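Flavin prenyltransferase UbiX (Methanocaldococcus jannaschii, PDB 6M8V) probably makes the prenylated FMN cofactor of UbiD decarboxylases by transferring a dimethylallyl group from dimethylallyl phosphate to N5 and C6 of reduced FMN, without a metal. Local coordinates at residues Tyr60-Phe65 with Ser97-Arg103; Phe76-Val81 with Val104-Ala108; Val82-Met86 with Ile117-Glu121. All blocks are in the same frame, centred on the assembly; numbering follows the deposited sequence. Where two conformers were deposited one is given.

Interaction 1 (Tyr60-Phe65 with Ser97-Arg103). With FMN (flavin mononucleotide), chain B; PO4 (phosphate ion), chain C.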
loop_
_atom_site.group_PDB
_atom_site.type_symbol
_atom_site.label_atom_id
_atom_site.label_comp_id
_atom_site.label_asym_id
_atom_site.label_seq_id
_atom_site.Cartn_x
_atom_site.Cartn_y
_atom_site.Cartn_z
ATOM N N TYR A 60 -3.487 -39.197 11.166
ATOM C CA TYR A 60 -4.592 -38.532 11.840
ATOM C C TYR A 60 -5.613 -38.083 10.806
ATOM O O TYR A 60 -5.252 -37.656 9.705
ATOM C CB TYR A 60 -4.115 -37.331 12.663
ATOM C CG TYR A 60 -3.110 -37.669 13.738
ATOM C CD1 TYR A 60 -3.516 -38.214 14.955
ATOM C CD2 TYR A 60 -1.756 -37.439 13.542
ATOM C CE1 TYR A 60 -2.593 -38.521 15.943
ATOM C CE2 TYR A 60 -0.831 -37.740 14.520
ATOM C CZ TYR A 60 -1.252 -38.282 15.718
ATOM O OH TYR A 60 -0.322 -38.580 16.686
ATOM N N GLU A 61 -6.890 -38.191 11.163
ATOM C CA GLU A 61 -7.947 -37.720 10.285
ATOM C C GLU A 61 -7.925 -36.197 10.215
ATOM O O GLU A 61 -7.570 -35.515 11.180
ATOM C CB GLU A 61 -9.307 -38.213 10.779
ATOM C CG GLU A 61 -10.272 -38.615 9.671
ATOM C CD GLU A 61 -9.696 -39.667 8.742
ATOM O OE1 GLU A 61 -9.241 -39.304 7.639
ATOM O OE2 GLU A 61 -9.701 -40.857 9.110
ATOM N N ASN A 62 -8.304 -35.662 9.053
ATOM C CA ASN A 62 -8.268 -34.217 8.860
ATOM C C ASN A 62 -9.252 -33.481 9.758
ATOM O O ASN A 62 -9.147 -32.259 9.888
ATOM C CB ASN A 62 -8.541 -33.868 7.394
ATOM C CG ASN A 62 -7.993 -32.493 7.004
ATOM O OD1 ASN A 62 -7.156 -31.921 7.706
ATOM N ND2 ASN A 62 -8.457 -31.967 5.873
ATOM N N ASP A 63 -10.192 -34.185 10.389
ATOM C CA ASP A 63 -11.139 -33.552 11.296
ATOM C C ASP A 63 -10.866 -33.892 12.757
ATOM O O ASP A 63 -11.677 -33.556 13.625
ATOM C CB ASP A 63 -12.572 -33.930 10.919
ATOM C CG ASP A 63 -12.816 -35.433 10.937
ATOM O OD1 ASP A 63 -11.865 -36.209 11.177
ATOM O OD2 ASP A 63 -13.972 -35.834 10.702
ATOM N N ASP A 64 -9.737 -34.536 13.052
ATOM C CA ASP A 64 -9.420 -34.964 14.415
ATOM C C ASP A 64 -8.624 -33.862 15.109
ATOM O O ASP A 64 -7.396 -33.892 15.200
ATOM C CB ASP A 64 -8.655 -36.281 14.393
ATOM C CG ASP A 64 -8.269 -36.759 15.782
ATOM O OD1 ASP A 64 -8.821 -36.233 16.776
ATOM O OD2 ASP A 64 -7.404 -37.659 15.878
ATOM N N PHE A 65 -9.349 -32.871 15.627
ATOM C CA PHE A 65 -8.667 -31.763 16.281
ATOM C C PHE A 65 -8.105 -32.155 17.638
ATOM O O PHE A 65 -7.259 -31.435 18.177
ATOM C CB PHE A 65 -9.601 -30.560 16.404
ATOM C CG PHE A 65 -9.504 -29.614 15.242
ATOM C CD1 PHE A 65 -8.337 -28.896 15.013
ATOM C CD2 PHE A 65 -10.566 -29.457 14.364
ATOM C CE1 PHE A 65 -8.236 -28.034 13.939
ATOM C CE2 PHE A 65 -10.473 -28.592 13.286
ATOM C CZ PHE A 65 -9.307 -27.879 13.074
ATOM N N SER A 97 -8.050 -22.097 9.762
ATOM C CA SER A 97 -7.668 -23.438 10.197
ATOM C C SER A 97 -8.921 -24.222 10.593
ATOM O O SER A 97 -9.164 -24.527 11.760
ATOM C CB SER A 97 -6.663 -23.352 11.337
ATOM O OG SER A 97 -7.059 -22.382 12.291
ATOM N N ALA A 98 -9.725 -24.558 9.579
ATOM C CA ALA A 98 -10.957 -25.307 9.796
ATOM C C ALA A 98 -10.756 -26.816 9.781
ATOM O O ALA A 98 -11.719 -27.552 10.021
ATOM C CB ALA A 98 -12.011 -24.934 8.746
ATOM N N ASN A 99 -9.545 -27.292 9.495
ATOM C CA ASN A 99 -9.218 -28.710 9.563
ATOM C C ASN A 99 -7.827 -28.847 10.166
ATOM O O ASN A 99 -7.161 -27.851 10.469
ATOM C CB ASN A 99 -9.307 -29.379 8.183
ATOM C CG ASN A 99 -8.425 -28.710 7.143
ATOM O OD1 ASN A 99 -7.271 -28.376 7.406
ATOM N ND2 ASN A 99 -8.968 -28.521 5.947
ATOM N N LEU A 100 -7.376 -30.095 10.326
ATOM C CA LEU A 100 -6.100 -30.323 10.997
ATOM C C LEU A 100 -4.921 -29.891 10.131
ATOM O O LEU A 100 -3.914 -29.405 10.657
ATOM C CB LEU A 100 -5.961 -31.796 11.392
ATOM C CG LEU A 100 -4.724 -32.162 12.230
ATOM C CD1 LEU A 100 -4.760 -31.460 13.575
ATOM C CD2 LEU A 100 -4.571 -33.677 12.425
ATOM N N ILE A 101 -5.031 -30.045 8.809
ATOM C CA ILE A 101 -3.934 -29.669 7.920
ATOM C C ILE A 101 -3.612 -28.181 8.061
ATOM O O ILE A 101 -2.467 -27.799 8.324
ATOM C CB ILE A 101 -4.272 -30.045 6.467
ATOM C CG1 ILE A 101 -4.147 -31.565 6.282
ATOM C CG2 ILE A 101 -3.357 -29.300 5.496
ATOM C CD1 ILE A 101 -4.525 -32.056 4.892
ATOM N N VAL A 102 -4.619 -27.322 7.891
ATOM C CA VAL A 102 -4.384 -25.884 7.984
ATOM C C VAL A 102 -3.982 -25.498 9.401
ATOM O O VAL A 102 -3.174 -24.584 9.600
ATOM C CB VAL A 102 -5.634 -25.114 7.506
ATOM C CG1 VAL A 102 -5.372 -23.597 7.467
ATOM C CG2 VAL A 102 -6.057 -25.613 6.149
ATOM N N ARG A 103 -4.513 -26.195 10.407
ATOM C CA ARG A 103 -4.142 -25.886 11.783
ATOM C C ARG A 103 -2.655 -26.138 12.024
ATOM O O ARG A 103 -1.983 -25.318 12.664
ATOM C CB ARG A 103 -5.009 -26.693 12.755
ATOM C CG ARG A 103 -4.569 -26.630 14.218
ATOM C CD ARG A 103 -4.625 -25.209 14.804
ATOM N NE ARG A 103 -4.294 -25.221 16.230
ATOM C CZ ARG A 103 -4.080 -24.137 16.975
ATOM N NH1 ARG A 103 -4.164 -22.929 16.440
ATOM N NH2 ARG A 103 -3.782 -24.262 18.265
HETATM N N1 FMN B . -7.398 -22.884 17.964
HETATM C C2 FMN B . -6.976 -21.618 18.310
HETATM O O2 FMN B . -6.919 -20.782 17.423
HETATM N N3 FMN B . -6.622 -21.290 19.614
HETATM C C4 FMN B . -6.712 -22.273 20.591
HETATM O O4 FMN B . -6.424 -22.056 21.772
HETATM C C4A FMN B . -7.137 -23.547 20.244
HETATM N N5 FMN B . -7.210 -24.499 21.229
HETATM C C5A FMN B . -7.630 -25.765 20.910
HETATM C C6 FMN B . -7.697 -26.704 21.922
HETATM C C7 FMN B . -8.113 -27.987 21.628
HETATM C C7M FMN B . -8.186 -28.991 22.730
HETATM C C8 FMN B . -8.465 -28.332 20.330
HETATM C C8M FMN B . -8.918 -29.730 20.042
HETATM C C9 FMN B . -8.398 -27.388 19.310
HETATM C C9A FMN B . -7.978 -26.095 19.602
HETATM N N10 FMN B . -7.909 -25.139 18.605
HETATM C C10 FMN B . -7.481 -23.862 18.932
HETATM C "C1'" FMN B . -8.270 -25.487 17.183
HETATM C "C2'" FMN B . -9.642 -24.960 16.780
HETATM O "O2'" FMN B . -10.636 -25.555 17.584
HETATM C "C3'" FMN B . -9.954 -25.261 15.322
HETATM O "O3'" FMN B . -9.251 -24.366 14.484
HETATM C "C4'" FMN B . -11.458 -25.203 15.055
HETATM O "O4'" FMN B . -11.698 -25.448 13.689
HETATM C "C5'" FMN B . -12.102 -23.878 15.451
HETATM O "O5'" FMN B . -13.427 -23.853 14.952
HETATM P P FMN B . -14.554 -22.869 15.561
HETATM O O1P FMN B . -14.826 -23.262 16.984
HETATM O O2P FMN B . -14.017 -21.457 15.541
HETATM O O3P FMN B . -15.810 -22.957 14.731
HETATM P P PO4 C . -1.696 -23.931 21.512
HETATM O O1 PO4 C . -2.420 -25.258 21.488
HETATM O O2 PO4 C . -1.078 -23.693 22.872
HETATM O O3 PO4 C . -0.598 -23.930 20.472
HETATM O O4 PO4 C . -2.693 -22.836 21.210
#

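Interaction 2 (Phe76-Val81 with Val104-Ala108)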
loop_
_atom_site.group_PDB
_atom_site.type_symbol
_atom_site.label_atom_id
_atom_site.label_comp_id
_atom_site.label_asym_id
_atom_site.label_seq_id
_atom_site.Cartn_x
_atom_site.Cartn_y
_atom_site.Cartn_z
ATOM N N PHE A 76 7.190 -30.383 16.206
ATOM C CA PHE A 76 7.576 -31.054 14.975
ATOM C C PHE A 76 8.611 -30.188 14.274
ATOM O O PHE A 76 8.825 -29.026 14.632
ATOM C CB PHE A 76 6.372 -31.336 14.062
ATOM C CG PHE A 76 5.547 -30.118 13.722
ATOM C CD1 PHE A 76 5.968 -29.215 12.753
ATOM C CD2 PHE A 76 4.330 -29.897 14.351
ATOM C CE1 PHE A 76 5.200 -28.104 12.436
ATOM C CE2 PHE A 76 3.555 -28.791 14.036
ATOM C CZ PHE A 76 3.988 -27.895 13.080
ATOM N N ASP A 77 9.260 -30.765 13.264
ATOM C CA ASP A 77 10.328 -30.065 12.561
ATOM C C ASP A 77 9.881 -29.411 11.261
ATOM O O ASP A 77 10.377 -28.329 10.931
ATOM C CB ASP A 77 11.482 -31.030 12.267
ATOM C CG ASP A 77 12.193 -31.479 13.526
ATOM O OD1 ASP A 77 12.603 -30.605 14.318
ATOM O OD2 ASP A 77 12.331 -32.704 13.727
ATOM N N ALA A 78 8.963 -30.028 10.518
ATOM C CA ALA A 78 8.602 -29.500 9.211
ATOM C C ALA A 78 7.229 -30.010 8.806
ATOM O O ALA A 78 6.805 -31.098 9.208
ATOM C CB ALA A 78 9.638 -29.886 8.148
ATOM N N VAL A 79 6.547 -29.203 7.997
ATOM C CA VAL A 79 5.283 -29.563 7.373
ATOM C C VAL A 79 5.476 -29.521 5.868
ATOM O O VAL A 79 6.094 -28.589 5.342
ATOM C CB VAL A 79 4.145 -28.610 7.790
ATOM C CG1 VAL A 79 2.823 -29.059 7.187
ATOM C CG2 VAL A 79 4.051 -28.541 9.291
ATOM N N VAL A 80 4.959 -30.529 5.174
ATOM C CA VAL A 80 4.952 -30.548 3.718
ATOM C C VAL A 80 3.521 -30.769 3.262
ATOM O O VAL A 80 2.924 -31.809 3.564
ATOM C CB VAL A 80 5.875 -31.629 3.131
ATOM C CG1 VAL A 80 5.995 -31.442 1.618
ATOM C CG2 VAL A 80 7.245 -31.573 3.788
ATOM N N VAL A 81 2.971 -29.797 2.546
ATOM C CA VAL A 81 1.647 -29.908 1.953
ATOM C C VAL A 81 1.867 -30.257 0.486
ATOM O O VAL A 81 2.257 -29.404 -0.318
ATOM C CB VAL A 81 0.836 -28.623 2.130
ATOM C CG1 VAL A 81 -0.614 -28.858 1.739
ATOM C CG2 VAL A 81 0.934 -28.140 3.569
ATOM N N VAL A 104 -2.108 -27.246 11.500
ATOM C CA VAL A 104 -0.682 -27.499 11.719
ATOM C C VAL A 104 0.181 -26.578 10.861
ATOM O O VAL A 104 1.320 -26.268 11.233
ATOM C CB VAL A 104 -0.315 -28.983 11.495
ATOM C CG1 VAL A 104 -1.142 -29.898 12.405
ATOM C CG2 VAL A 104 -0.455 -29.386 10.040
ATOM N N CYS A 105 -0.324 -26.121 9.709
ATOM C CA CYS A 105 0.395 -25.075 8.980
ATOM C C CYS A 105 0.408 -23.774 9.766
ATOM O O CYS A 105 1.447 -23.111 9.859
ATOM C CB CYS A 105 -0.222 -24.845 7.601
ATOM S SG CYS A 105 -0.034 -26.233 6.480
ATOM N N ASP A 106 -0.737 -23.390 10.339
ATOM C CA ASP A 106 -0.791 -22.169 11.139
ATOM C C ASP A 106 0.109 -22.281 12.364
ATOM O O ASP A 106 0.748 -21.302 12.772
ATOM C CB ASP A 106 -2.240 -21.879 11.544
ATOM C CG ASP A 106 -2.459 -20.433 11.961
ATOM O OD1 ASP A 106 -2.029 -19.511 11.227
ATOM O OD2 ASP A 106 -3.076 -20.215 13.027
ATOM N N ILE A 107 0.178 -23.476 12.956
ATOM C CA ILE A 107 1.081 -23.723 14.074
ATOM C C ILE A 107 2.528 -23.573 13.627
ATOM O O ILE A 107 3.347 -22.940 14.304
ATOM C CB ILE A 107 0.820 -25.119 14.670
ATOM C CG1 ILE A 107 -0.463 -25.116 15.509
ATOM C CG2 ILE A 107 2.022 -25.602 15.479
ATOM C CD1 ILE A 107 -0.942 -26.511 15.895
ATOM N N ALA A 108 2.862 -24.163 12.477
ATOM C CA ALA A 108 4.219 -24.043 11.957
ATOM C C ALA A 108 4.623 -22.585 11.807
ATOM O O ALA A 108 5.770 -22.218 12.099
ATOM C CB ALA A 108 4.335 -24.778 10.620
#

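Interaction 3 (Val82-Met86 with Ile117-Glu121). With FMN (flavin mononucleotide), chain D; PO4 (phosphate ion), chain E.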
loop_
_atom_site.group_PDB
_atom_site.type_symbol
_atom_site.label_atom_id
_atom_site.label_comp_id
_atom_site.label_asym_id
_atom_site.label_seq_id
_atom_site.Cartn_x
_atom_site.Cartn_y
_atom_site.Cartn_z
ATOM N N VAL A 82 1.632 -31.522 0.143
ATOM C CA VAL A 82 1.906 -32.028 -1.201
ATOM C C VAL A 82 0.827 -33.024 -1.613
ATOM O O VAL A 82 0.588 -34.011 -0.903
ATOM C CB VAL A 82 3.300 -32.673 -1.282
ATOM C CG1 VAL A 82 3.502 -33.677 -0.148
ATOM C CG2 VAL A 82 3.479 -33.349 -2.625
ATOM N N PRO A 83 0.105 -32.778 -2.714
ATOM C CA PRO A 83 0.091 -31.471 -3.373
ATOM C C PRO A 83 -0.792 -30.508 -2.581
ATOM O O PRO A 83 -1.537 -30.963 -1.714
ATOM C CB PRO A 83 -0.505 -31.783 -4.742
ATOM C CG PRO A 83 -1.427 -32.929 -4.470
ATOM C CD PRO A 83 -0.733 -33.760 -3.423
ATOM N N CYS A 84 -0.717 -29.212 -2.863
ATOM C CA CYS A 84 -1.517 -28.217 -2.160
ATOM C C CYS A 84 -2.611 -27.726 -3.094
ATOM O O CYS A 84 -2.318 -27.132 -4.136
ATOM C CB CYS A 84 -0.653 -27.045 -1.685
ATOM S SG CYS A 84 -1.529 -25.858 -0.627
ATOM N N SER A 85 -3.865 -27.983 -2.731
ATOM C CA SER A 85 -4.976 -27.478 -3.519
ATOM C C SER A 85 -5.055 -25.955 -3.406
ATOM O O SER A 85 -4.459 -25.344 -2.513
ATOM C CB SER A 85 -6.284 -28.122 -3.062
ATOM O OG SER A 85 -6.612 -27.714 -1.744
ATOM N N MET A 86 -5.783 -25.333 -4.338
ATOM C CA MET A 86 -5.947 -23.883 -4.261
ATOM C C MET A 86 -6.793 -23.505 -3.055
ATOM O O MET A 86 -6.550 -22.474 -2.415
ATOM C CB MET A 86 -6.565 -23.338 -5.550
ATOM C CG MET A 86 -5.699 -23.495 -6.806
ATOM S SD MET A 86 -4.000 -22.912 -6.667
ATOM C CE MET A 86 -3.115 -24.382 -6.139
ATOM N N ILE A 117 4.928 -25.808 0.971
ATOM C CA ILE A 117 3.662 -26.007 0.274
ATOM C C ILE A 117 3.954 -26.168 -1.207
ATOM O O ILE A 117 4.831 -25.493 -1.753
ATOM C CB ILE A 117 2.671 -24.848 0.517
ATOM C CG1 ILE A 117 3.251 -23.527 0.023
ATOM C CG2 ILE A 117 2.335 -24.739 1.996
ATOM C CD1 ILE A 117 2.223 -22.415 -0.090
ATOM N N MET A 118 3.212 -27.063 -1.859
ATOM C CA MET A 118 3.409 -27.391 -3.273
ATOM C C MET A 118 2.101 -27.196 -4.025
ATOM O O MET A 118 1.411 -28.168 -4.365
ATOM C CB MET A 118 3.926 -28.823 -3.419
ATOM C CG MET A 118 5.030 -29.136 -2.427
ATOM S SD MET A 118 5.972 -30.612 -2.818
ATOM C CE MET A 118 6.715 -30.168 -4.388
ATOM N N PRO A 119 1.727 -25.949 -4.313
ATOM C CA PRO A 119 0.446 -25.699 -4.991
ATOM C C PRO A 119 0.470 -26.210 -6.427
ATOM O O PRO A 119 1.384 -25.905 -7.195
ATOM C CB PRO A 119 0.306 -24.173 -4.933
ATOM C CG PRO A 119 1.707 -23.681 -4.823
ATOM C CD PRO A 119 2.458 -24.702 -4.025
ATOM N N ARG A 120 -0.550 -26.989 -6.784
ATOM C CA ARG A 120 -0.659 -27.626 -8.095
ATOM C C ARG A 120 -1.865 -27.039 -8.816
ATOM O O ARG A 120 -3.014 -27.356 -8.483
ATOM C CB ARG A 120 -0.793 -29.144 -7.959
ATOM C CG ARG A 120 -0.012 -29.989 -8.988
ATOM C CD ARG A 120 -0.457 -29.761 -10.445
ATOM N NE ARG A 120 -1.903 -29.652 -10.591
ATOM C CZ ARG A 120 -2.523 -29.293 -11.710
ATOM N NH1 ARG A 120 -1.827 -29.008 -12.801
ATOM N NH2 ARG A 120 -3.849 -29.202 -11.730
ATOM N N GLU A 121 -1.600 -26.193 -9.805
ATOM C CA GLU A 121 -2.642 -25.554 -10.591
ATOM C C GLU A 121 -2.003 -24.991 -11.849
ATOM O O GLU A 121 -0.815 -24.653 -11.855
ATOM C CB GLU A 121 -3.347 -24.439 -9.803
ATOM C CG GLU A 121 -4.566 -23.850 -10.503
ATOM C CD GLU A 121 -5.510 -24.929 -11.017
ATOM O OE1 GLU A 121 -5.320 -25.397 -12.164
ATOM O OE2 GLU A 121 -6.442 -25.308 -10.273
HETATM N N1 FMN D . -7.911 -28.075 -7.096
HETATM C C2 FMN D . -6.709 -27.435 -7.317
HETATM O O2 FMN D . -6.536 -26.358 -6.770
HETATM N N3 FMN D . -5.724 -27.981 -8.133
HETATM C C4 FMN D . -5.963 -29.214 -8.726
HETATM O O4 FMN D . -5.134 -29.766 -9.454
HETATM C C4A FMN D . -7.172 -29.858 -8.503
HETATM N N5 FMN D . -7.383 -31.070 -9.108
HETATM C C5A FMN D . -8.568 -31.728 -8.900
HETATM C C6 FMN D . -8.754 -32.949 -9.518
HETATM C C7 FMN D . -9.940 -33.631 -9.329
HETATM C C7M FMN D . -10.127 -34.952 -9.999
HETATM C C8 FMN D . -10.936 -33.097 -8.523
HETATM C C8M FMN D . -12.210 -33.861 -8.332
HETATM C C9 FMN D . -10.751 -31.867 -7.900
HETATM C C9A FMN D . -9.559 -31.178 -8.089
HETATM N N10 FMN D . -9.350 -29.956 -7.475
HETATM C C10 FMN D . -8.152 -29.295 -7.690
HETATM C "C1'" FMN D . -10.420 -29.343 -6.606
HETATM C "C2'" FMN D . -10.116 -29.479 -5.118
HETATM O "O2'" FMN D . -10.069 -30.844 -4.764
HETATM C "C3'" FMN D . -11.171 -28.792 -4.264
HETATM O "O3'" FMN D . -10.969 -27.394 -4.282
HETATM C "C4'" FMN D . -11.162 -29.334 -2.834
HETATM O "O4'" FMN D . -12.124 -28.645 -2.070
HETATM C "C5'" FMN D . -9.804 -29.234 -2.146
HETATM O "O5'" FMN D . -9.969 -29.543 -0.774
HETATM P P FMN D . -8.733 -30.011 0.153
HETATM O O1P FMN D . -8.222 -31.332 -0.346
HETATM O O2P FMN D . -7.630 -28.987 0.032
HETATM O O3P FMN D . -9.184 -30.119 1.589
HETATM P P PO4 E . -7.170 -28.197 -13.851
HETATM O O1 PO4 E . -8.215 -29.242 -13.529
HETATM O O2 PO4 E . -6.246 -28.696 -14.940
HETATM O O3 PO4 E . -7.845 -26.930 -14.328
HETATM O O4 PO4 E . -6.372 -27.915 -12.599
#

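Interaction 1 (Tyr60-Phe65 with Ser97-Arg103)
With its CG turned anti to the backbone N (chi1 -157°), Asn62 swings its amide in against the first turn of helix 100-110. There it meets Asn99, whose CG sits between backbone N and carbonyl carbon, and the two amide planes stand 38° apart. Asn62 OD1 accepts from Ile101 N at 3.0 Å, with the donor almost in line with the C=O bond. The backbone serves too: Asn62 O takes Leu100 N at 2.8 Å, this donor lying somewhat off the carbonyl plane. Asn99 is the N-cap of the helix, and its OD1 receives Val102 N at 2.9 Å with a nearly straight N-H...O angle of 177°. The type I turn from Glu61 to Asp64 presents Asn62 for this work, and next to it Leu100 CD2 rests 3.7 Å from Tyr60 CB.

Farther along, Phe65 closes the other end. Its CZ comes obliquely to Asn99 O at 3.4 Å, while Arg103 CB and Ala98 O lie at the ring edge. One face of the ring takes C3' of an FMN ribityl chain, offset toward the rim. The FMN O3' hydroxyl donates to Ser97 O at 2.7 Å, and the Arg103 guanidinium lays a face over flavin N1, while its NH1 forms a salt bridge with Glu121 of the second subunit. That second subunit supplies Gly9, Ser34 and Thr88 among the other hydrogen-bond partners of this FMN, which is therefore bound at a subunit interface.

Chemically, the N-H groups of Leu100, Ile101 and Val102 all find oxygen acceptors, two of them on a distant loop; this pays for the polar start of the helix and probably suits its partial positive charge. Close to that capped start, Ser97 O, Phe65 and Arg103 touch an FMN held mainly by the second subunit.

Interaction 2 (Phe76-Val81 with Val104-Ala108)
Three atoms on the rim of the Phe76 ring do the touching at one end of this contact. CE1 brings the ring edge to Ala108 CB at 3.9 Å, close to the ring plane; CE2 lies 3.8 Å from Ile107 CG2, and CZ approaches Val104 O obliquely at 3.6 Å. Along the strand, Val79 divides its two methyls: CG2 sits 4.0 Å from Ala108 CB, and CG1 faces Cys105 SG. Val81 follows, with CG2 at 3.6 Å from the same sulfur, so Cys105 is shared by two alternate residues of strand 78-84, and Ala78 and Val80 point to the opposite side.

Phe76 reaches the helix because its CG stands between backbone N and carbonyl carbon (chi1 55°), throwing the ring across from the chain just before the strand. Behind these contacts, Val104 O is held by Ala108 N at 2.9 Å within the helix. The axes of strand 78-81 and helix 104-108 pass 9.0 Å apart at 137°, as expected for a helix running back across a parallel sheet in a beta-alpha-beta crossover. Further out, Arg113 makes a cation-pi contact with the Phe76 ring, and Val79 leans on Cys6 and Leu115 of the adjoining strands.

Apart from the helix carbonyl near Phe76, the surfaces that meet are methyls, a sulfur and an aromatic rim, all buried. The attachment of helix to sheet here is thus one of shape and apolar burial, while Asp106, facing away from the sheet, makes polar bonds to Asn125 and His128 of the second subunit.

Interaction 3 (Val82-Met86 with Ile117-Glu121)
Met86 and Glu121 meet with one chain slanting over the other, the thioether of the first against the aliphatic root of the second: Met86 SD lies 3.5 Å from Glu121 CB, and CE lies close to the same carbon. Bends at chi2 and chi3 fold the Met86 chain back to make that approach. At the opposite end Val82 and Met118 lie alongside each other, both heading in the same direction, with Val82 CG2 at 3.7 Å from Met118 SD. Between them the parallel strands are tied by Cys84 N to Met118 O at 2.8 Å, its donor well above the carbonyl plane, and by Arg120 N to Cys84 O at 3.2 Å; a cis peptide before Pro83 turns the chain just ahead of this bridge.

Both segments then grip the flavin. Met86 N donates to FMN O2 at 2.7 Å, Arg120 O accepts from N3 at 2.8 Å, and the edge of the Arg120 guanidinium meets O4 in its plane, NH2 donating at 2.7 Å almost straight. Glu121 sends its carboxylate to Arg103 and Lys110 of the fifth subunit in salt bridges. Cutting Glu121 back to an alanine here would probably leave those two basic groups without their acidic mate and take away the CG that packs on Met86.

Strand 78-84 lies between strands 2-7 and 114-119. Helix 13-22 covers Val82, helix 156-171 covers Met118, and helix 126-137 packs on Ile117 and places His128 beside Met86 and Glu121. The flavin site lies at the C-terminal ends of these two neighbouring strands, 78-84 and 114-119, with the loop after strand 2-7 also contributing.

How the interactions relate
All three contacts belong to one Rossmann-like parallel sheet and its helices. Their first segments come in order along the chain, 60-65, 76-81, 82-86, and the second segments follow in the same order, so the pairs interleave. Interactions 1 and 2 use successive parts of helix 100-110, with centres about 12 Å apart; interactions 2 and 3 continue along strand 78-84, about 15 Å between centres, and touch where Val81 O lies 3.0 Å from Met118 N. Interactions 1 and 3 are about 17 Å apart between centres within the chain, yet in the assembly the 97-103 segment of one subunit and the 117-121 segment of another come together at the same FMN.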